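Local coordinates for single-strand binding protein (Thermus aquaticus, PDB 2FXQ) that binds single-stranded DNA and probably recruits partner proteins to it during DNA replication, recombination and repair, at residues G199-D204 with F215-E220. Numbering follows the deposited sequence.
Sequences GRLVND and FQTRVE
E220 meets the R200 guanidinium at its edge, almost in its plane, and OE2 alone takes both bonds of the salt bridge: NE of R200 gives one at 2.8 Å to OE2 of E220, from above the carboxylate plane, and NH2 the other, on the syn lone pair. The two planes are turned 40° apart. Both side chains run side by side in the same direction, extended beyond CG, which suits long, oppositely charged residues on neighbouring strands. NH1 of R200 also donates to the backbone oxygen of A39; an alanine in place of this arginine would probably leave the E220 carboxylate without its mate and that carbonyl without this donor. At the other flat pair, OD2 of D204 approaches the R218 guanidinium obliquely, and its 2.7 Å salt bridge to NH1 is bent and weak as a hydrogen bond. The R218 side chain bends at chi2, bringing CD within 3.6 Å of CB of D204, and again at chi3 (71°), carrying the guanidinium on to OD2. V202 sits between these ion pairs; its methyls lie over the partner strand, CG2 near O of R218 and CG1 4.0 Å from CB of E220. On the opposite face, CD2 of L201 touches CG2 of T217 at 3.5 Å and CG2 of V219, an apolar patch continued by V131. T217 turns its hydroxyl to H54, while OD1 of N203 accepts from the backbone N of Y53. Between the strands, R200, V202 and D204 each exchange two backbone hydrogen bonds with E220, R218 and Q216; the straightest runs from N of V202 to O of R218 (177°). Alternating hydrogen-bonded and non-hydrogen-bonded pairs mark antiparallel pairing, and strands 194-207 and 213-225, consecutive across a short turn, form a beta hairpin of the second OB fold.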
ATOM      1  N   GLY A 199       4.358  -7.226   1.480  1.00 18.44           N
ATOM      2  CA  GLY A 199       5.600  -7.227   2.225  1.00 21.13           C
ATOM      3  C   GLY A 199       6.317  -5.902   2.094  1.00 21.58           C
ATOM      4  O   GLY A 199       5.697  -4.895   1.835  1.00 17.11           O
ATOM      5  N   ARG A 200       7.629  -5.940   2.239  1.00 16.60           N
ATOM      6  CA  ARG A 200       8.417  -4.718   2.175  1.00 14.93           C
ATOM      7  C   ARG A 200       9.760  -5.114   1.605  1.00 17.65           C
ATOM      8  O   ARG A 200      10.155  -6.283   1.672  1.00 18.61           O
ATOM      9  CB  ARG A 200       8.561  -4.113   3.583  1.00 18.62           C
ATOM     10  CG  ARG A 200       9.178  -5.005   4.631  1.00 21.84           C
ATOM     11  CD  ARG A 200       9.259  -4.222   5.962  1.00 27.23           C
ATOM     12  NE  ARG A 200       9.773  -5.081   7.011  1.00 28.84           N
ATOM     13  CZ  ARG A 200       9.895  -4.705   8.284  1.00 33.59           C
ATOM     14  NH1 ARG A 200       9.584  -3.473   8.670  1.00 27.02           N
ATOM     15  NH2 ARG A 200      10.391  -5.541   9.160  1.00 28.82           N
ATOM     16  N   LEU A 201      10.499  -4.123   1.139  1.00 15.48           N
ATOM     17  CA  LEU A 201      11.778  -4.415   0.485  1.00 19.39           C
ATOM     18  C   LEU A 201      12.877  -4.257   1.509  1.00 24.31           C
ATOM     19  O   LEU A 201      12.906  -3.253   2.236  1.00 33.17           O
ATOM     20  CB  LEU A 201      11.987  -3.353  -0.593  1.00 29.30           C
ATOM     21  CG  LEU A 201      11.858  -3.734  -2.039  1.00 36.74           C
ATOM     22  CD1 LEU A 201      12.765  -2.771  -2.913  1.00 36.91           C
ATOM     23  CD2 LEU A 201      12.264  -5.165  -2.368  1.00 32.13           C
ATOM     24  N   VAL A 202      13.713  -5.286   1.677  1.00 24.84           N
ATOM     25  CA  VAL A 202      14.739  -5.191   2.720  1.00 23.78           C
ATOM     26  C   VAL A 202      16.097  -5.486   2.099  1.00 23.76           C
ATOM     27  O   VAL A 202      16.195  -5.969   0.992  1.00 25.13           O
ATOM     28  CB  VAL A 202      14.482  -6.199   3.911  1.00 21.26           C
ATOM     29  CG1 VAL A 202      13.132  -5.906   4.644  1.00 20.43           C
ATOM     30  CG2 VAL A 202      14.470  -7.606   3.382  1.00 26.28           C
ATOM     31  N   ASN A 203      17.157  -5.273   2.883  1.00 23.63           N
ATOM     32  CA  ASN A 203      18.486  -5.571   2.404  1.00 26.26           C
ATOM     33  C   ASN A 203      19.009  -6.713   3.254  1.00 27.65           C
ATOM     34  O   ASN A 203      19.034  -6.619   4.467  1.00 31.34           O
ATOM     35  CB  ASN A 203      19.428  -4.383   2.602  1.00 22.14           C
ATOM     36  CG  ASN A 203      19.041  -3.164   1.774  1.00 29.96           C
ATOM     37  OD1 ASN A 203      18.709  -2.172   2.340  1.00 34.53           O
ATOM     38  ND2 ASN A 203      19.157  -3.234   0.439  1.00 25.27           N
ATOM     39  N   ASP A 204      19.355  -7.800   2.619  1.00 37.58           N
ATOM     40  CA  ASP A 204      19.917  -8.971   3.336  1.00 43.74           C
ATOM     41  C   ASP A 204      21.441  -9.032   3.171  1.00 47.42           C
ATOM     42  O   ASP A 204      21.963  -8.575   2.156  1.00 49.55           O
ATOM     43  CB  ASP A 204      19.313 -10.252   2.793  1.00 44.65           C
ATOM     44  CG  ASP A 204      19.519 -11.433   3.734  1.00 57.75           C
ATOM     45  OD1 ASP A 204      20.012 -11.223   4.880  1.00 63.32           O
ATOM     46  OD2 ASP A 204      19.226 -12.604   3.399  1.00 62.44           O
ATOM     47  N   PHE A 215      25.602  -7.619   0.008  1.00 57.94           N
ATOM     48  CA  PHE A 215      24.207  -7.265   0.256  1.00 59.28           C
ATOM     49  C   PHE A 215      23.345  -7.591  -0.950  1.00 58.64           C
ATOM     50  O   PHE A 215      23.810  -7.562  -2.091  1.00 57.05           O
ATOM     51  CB  PHE A 215      24.066  -5.798   0.656  1.00 59.91           C
ATOM     52  CG  PHE A 215      24.592  -5.497   2.015  1.00 65.39           C
ATOM     53  CD1 PHE A 215      25.942  -5.207   2.203  1.00 69.53           C
ATOM     54  CD2 PHE A 215      23.749  -5.500   3.117  1.00 71.67           C
ATOM     55  CE1 PHE A 215      26.446  -4.944   3.471  1.00 68.90           C
ATOM     56  CE2 PHE A 215      24.238  -5.227   4.394  1.00 73.41           C
ATOM     57  CZ  PHE A 215      25.592  -4.956   4.571  1.00 72.99           C
ATOM     58  N   GLN A 216      22.091  -7.930  -0.667  1.00 54.82           N
ATOM     59  CA  GLN A 216      21.123  -8.421  -1.637  1.00 54.23           C
ATOM     60  C   GLN A 216      19.765  -7.799  -1.210  1.00 52.93           C
ATOM     61  O   GLN A 216      19.417  -7.803   0.002  1.00 52.15           O
ATOM     62  CB  GLN A 216      21.081  -9.953  -1.554  1.00 55.26           C
ATOM     63  CG  GLN A 216      20.121 -10.685  -2.506  1.00 67.31           C
ATOM     64  CD  GLN A 216      19.532 -11.968  -1.901  1.00 79.15           C
ATOM     65  OE1 GLN A 216      19.935 -12.397  -0.815  1.00 79.54           O
ATOM     66  NE2 GLN A 216      18.567 -12.577  -2.606  1.00 84.75           N
ATOM     67  N   THR A 217      19.039  -7.212  -2.168  1.00 45.71           N
ATOM     68  CA  THR A 217      17.695  -6.702  -1.881  1.00 40.14           C
ATOM     69  C   THR A 217      16.747  -7.885  -2.002  1.00 35.20           C
ATOM     70  O   THR A 217      16.848  -8.659  -2.942  1.00 37.86           O
ATOM     71  CB  THR A 217      17.284  -5.549  -2.852  1.00 43.48           C
ATOM     72  OG1 THR A 217      17.930  -4.314  -2.497  1.00 43.39           O
ATOM     73  CG2 THR A 217      15.770  -5.170  -2.657  1.00 37.06           C
ATOM     74  N   ARG A 218      15.827  -8.062  -1.044  1.00 32.05           N
ATOM     75  CA  ARG A 218      14.775  -9.034  -1.233  1.00 26.76           C
ATOM     76  C   ARG A 218      13.448  -8.506  -0.621  1.00 18.24           C
ATOM     77  O   ARG A 218      13.424  -7.491   0.085  1.00 21.07           O
ATOM     78  CB  ARG A 218      15.026 -10.374  -0.534  1.00 35.23           C
ATOM     79  CG  ARG A 218      16.448 -10.880  -0.429  1.00 45.61           C
ATOM     80  CD  ARG A 218      16.635 -11.609   0.890  1.00 57.63           C
ATOM     81  NE  ARG A 218      15.940 -12.892   0.906  1.00 59.50           N
ATOM     82  CZ  ARG A 218      16.516 -14.047   1.270  1.00 66.74           C
ATOM     83  NH1 ARG A 218      17.796 -14.073   1.656  1.00 62.49           N
ATOM     84  NH2 ARG A 218      15.811 -15.180   1.259  1.00 64.07           N
ATOM     85  N   VAL A 219      12.415  -9.272  -0.850  1.00 16.27           N
ATOM     86  CA  VAL A 219      11.089  -8.931  -0.321  1.00 20.22           C
ATOM     87  C   VAL A 219      10.940  -9.733   0.952  1.00 21.93           C
ATOM     88  O   VAL A 219      11.128 -10.957   0.925  1.00 22.18           O
ATOM     89  CB  VAL A 219       9.971  -9.271  -1.332  1.00 21.14           C
ATOM     90  CG1 VAL A 219       8.557  -9.169  -0.667  1.00 18.17           C
ATOM     91  CG2 VAL A 219      10.154  -8.368  -2.638  1.00 23.47           C
ATOM     92  N   GLU A 220      10.550  -9.052   2.031  1.00 16.43           N
ATOM     93  CA  GLU A 220      10.164  -9.762   3.248  1.00 15.04           C
ATOM     94  C   GLU A 220       8.632  -9.782   3.254  1.00 15.12           C
ATOM     95  O   GLU A 220       7.971  -8.705   3.159  1.00 18.59           O
ATOM     96  CB  GLU A 220      10.744  -9.056   4.479  1.00 13.54           C
ATOM     97  CG  GLU A 220      10.187  -9.731   5.753  1.00 19.00           C
ATOM     98  CD  GLU A 220      10.354  -8.924   7.033  1.00 32.38           C
ATOM     99  OE1 GLU A 220      10.067  -9.534   8.113  1.00 34.02           O
ATOM    100  OE2 GLU A 220      10.736  -7.730   6.963  1.00 28.49           O
TER